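Local coordinates for lipid II:glycine glycyltransferase (PDB 6SNR), which probably catalyses transfer of the first glycine of the staphylococcal pentaglycine bridge from glycyl-tRNA(Gly) to the lysine of membrane-bound lipid II, at residues I96-K101 and Y390-P395. Sequence-based numbering, arbitrary orientation.
Sequences IAKAEK and YILNQP
Leu-392 holds CG anti to its own carbonyl carbon (chi1 -62°), and its chi2 of 167° spreads the two methyls over the end of helix 83-99, where they meet Ala-97 and Lys-98. CD1 takes the inner position. It packs against CB of Ala-97 at 3.9 Å, methyl to methyl, and the alanine, which is buried and also touches Ile-105, points its CB toward Leu-392. CD2 takes the outer position. There it meets CE of Lys-98, 4.2 Å away. The lysine chain is extended through chi2 and chi3, which carries CE out to CD2. Its aliphatic part does the touching. The contact is entirely apolar and small, burying 124 Å² in all. CD2 also lies in the plane of the Tyr-390 ring, at its edge. The ring hydroxyl of Tyr-390 is hydrogen-bonded to NZ of Lys-94, one turn before Lys-98 on the same helix.

Helix 83-99 links the parallel strands 68-78 and 102-107 of the FemABX fold in a beta-alpha-beta crossover, and strand 388-391 adds antiparallel to 102-107. The helix packs on the mixed sheet that these strands help to form. It ends in a Schellman motif with Lys-101, at positive phi, as the C-prime residue. Its two bonds run from N of Ala-102 to O of Ala-97 and from N of Lys-101 to O of Lys-98, the latter 3.1 Å. This turn leads straight into strand 102-107, whose Ala-102 touches both Ala-97 and Leu-392. Leu-392 follows strand 388-391 directly, and its backbone is hydrogen-bonded to Tyr-103. Asn-393 then N-caps helix 394-400 through OD1, which accepts the N-H of Leu-396.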
loop_
_atom_site.group_PDB
_atom_site.type_symbol
_atom_site.label_atom_id
_atom_site.label_comp_id
_atom_site.label_asym_id
_atom_site.label_seq_id
_atom_site.Cartn_x
_atom_site.Cartn_y
_atom_site.Cartn_z
ATOM N N ILE A 96 18.084 -26.070 9.148
ATOM C CA ILE A 96 17.894 -25.920 7.728
ATOM C C ILE A 96 19.037 -25.093 7.116
ATOM O O ILE A 96 19.604 -25.421 6.089
ATOM C CB ILE A 96 16.526 -25.269 7.467
ATOM C CG1 ILE A 96 15.409 -26.174 7.929
ATOM C CG2 ILE A 96 16.353 -24.926 5.999
ATOM C CD1 ILE A 96 14.033 -25.552 7.827
ATOM N N ALA A 97 19.341 -23.951 7.743
ATOM C CA ALA A 97 20.316 -23.020 7.203
ATOM C C ALA A 97 21.724 -23.626 7.105
ATOM O O ALA A 97 22.413 -23.362 6.171
ATOM C CB ALA A 97 20.324 -21.737 8.037
ATOM N N LYS A 98 22.111 -24.437 8.072
ATOM C CA LYS A 98 23.434 -25.064 8.023
ATOM C C LYS A 98 23.488 -26.033 6.844
ATOM O O LYS A 98 24.480 -26.095 6.114
ATOM C CB LYS A 98 23.742 -25.747 9.350
ATOM C CG LYS A 98 24.058 -24.773 10.461
ATOM C CD LYS A 98 24.084 -25.507 11.798
ATOM C CE LYS A 98 24.556 -24.630 12.933
ATOM N NZ LYS A 98 26.012 -24.339 12.903
ATOM N N ALA A 99 22.394 -26.767 6.634
ATOM C CA ALA A 99 22.297 -27.668 5.485
ATOM C C ALA A 99 22.325 -26.955 4.143
ATOM O O ALA A 99 22.734 -27.541 3.150
ATOM C CB ALA A 99 21.058 -28.538 5.617
ATOM N N GLU A 100 21.912 -25.660 4.107
ATOM C CA GLU A 100 21.991 -24.840 2.928
ATOM C C GLU A 100 23.282 -23.980 2.797
ATOM O O GLU A 100 23.386 -23.173 1.885
ATOM C CB GLU A 100 20.767 -23.916 2.810
ATOM C CG GLU A 100 19.469 -24.697 2.776
ATOM C CD GLU A 100 19.394 -25.636 1.606
ATOM O OE1 GLU A 100 19.806 -25.293 0.483
ATOM O OE2 GLU A 100 18.859 -26.737 1.864
ATOM N N LYS A 101 24.241 -24.237 3.690
ATOM C CA LYS A 101 25.546 -23.552 3.723
ATOM C C LYS A 101 25.323 -22.049 3.892
ATOM O O LYS A 101 25.988 -21.238 3.241
ATOM C CB LYS A 101 26.399 -23.828 2.468
ATOM C CG LYS A 101 26.560 -25.305 2.097
ATOM C CD LYS A 101 27.282 -26.071 3.188
ATOM C CE LYS A 101 27.582 -27.512 2.764
ATOM N NZ LYS A 101 28.301 -28.207 3.872
ATOM N N TYR A 390 21.850 -13.879 12.987
ATOM C CA TYR A 390 22.451 -14.975 13.764
ATOM C C TYR A 390 23.540 -15.507 12.854
ATOM O O TYR A 390 23.288 -16.092 11.798
ATOM C CB TYR A 390 21.437 -16.038 14.154
ATOM C CG TYR A 390 22.046 -17.099 15.034
ATOM C CD1 TYR A 390 22.715 -18.166 14.468
ATOM C CD2 TYR A 390 21.951 -17.032 16.422
ATOM C CE1 TYR A 390 23.295 -19.135 15.269
ATOM C CE2 TYR A 390 22.517 -18.023 17.226
ATOM C CZ TYR A 390 23.199 -19.057 16.626
ATOM O OH TYR A 390 23.773 -20.067 17.395
ATOM N N ILE A 391 24.816 -15.239 13.209
ATOM C CA ILE A 391 25.886 -15.421 12.270
ATOM C C ILE A 391 26.403 -16.871 12.357
ATOM O O ILE A 391 26.730 -17.341 13.460
ATOM C CB ILE A 391 27.060 -14.410 12.509
ATOM C CG1 ILE A 391 26.548 -12.985 12.289
ATOM C CG2 ILE A 391 28.242 -14.723 11.599
ATOM C CD1 ILE A 391 27.461 -11.907 12.855
ATOM N N LEU A 392 26.473 -17.527 11.205
ATOM C CA LEU A 392 26.909 -18.922 11.079
ATOM C C LEU A 392 28.332 -19.051 10.591
ATOM O O LEU A 392 29.026 -20.021 10.915
ATOM C CB LEU A 392 25.966 -19.691 10.137
ATOM C CG LEU A 392 24.542 -19.751 10.646
ATOM C CD1 LEU A 392 23.600 -20.238 9.558
ATOM C CD2 LEU A 392 24.400 -20.548 11.929
ATOM N N ASN A 393 28.772 -18.105 9.773
ATOM C CA ASN A 393 30.156 -18.069 9.350
ATOM C C ASN A 393 30.660 -16.627 9.470
ATOM O O ASN A 393 30.320 -15.812 8.647
ATOM C CB ASN A 393 30.280 -18.578 7.931
ATOM C CG ASN A 393 31.721 -18.775 7.510
ATOM O OD1 ASN A 393 32.502 -17.845 7.575
ATOM N ND2 ASN A 393 32.062 -19.977 7.050
ATOM N N GLN A 394 31.522 -16.367 10.450
ATOM C CA GLN A 394 31.977 -14.991 10.737
ATOM C C GLN A 394 32.766 -14.351 9.600
ATOM O O GLN A 394 32.448 -13.226 9.205
ATOM C CB GLN A 394 32.790 -14.922 12.043
ATOM C CG GLN A 394 32.007 -14.538 13.278
ATOM C CD GLN A 394 31.452 -13.111 13.236
ATOM O OE1 GLN A 394 31.791 -12.297 12.360
ATOM N NE2 GLN A 394 30.591 -12.809 14.171
ATOM N N PRO A 395 33.795 -15.039 9.050
ATOM C CA PRO A 395 34.568 -14.451 7.938
ATOM C C PRO A 395 33.740 -14.109 6.711
ATOM O O PRO A 395 33.944 -13.080 6.055
ATOM C CB PRO A 395 35.639 -15.528 7.599
ATOM C CG PRO A 395 35.635 -16.480 8.722
ATOM C CD PRO A 395 34.403 -16.287 9.568
#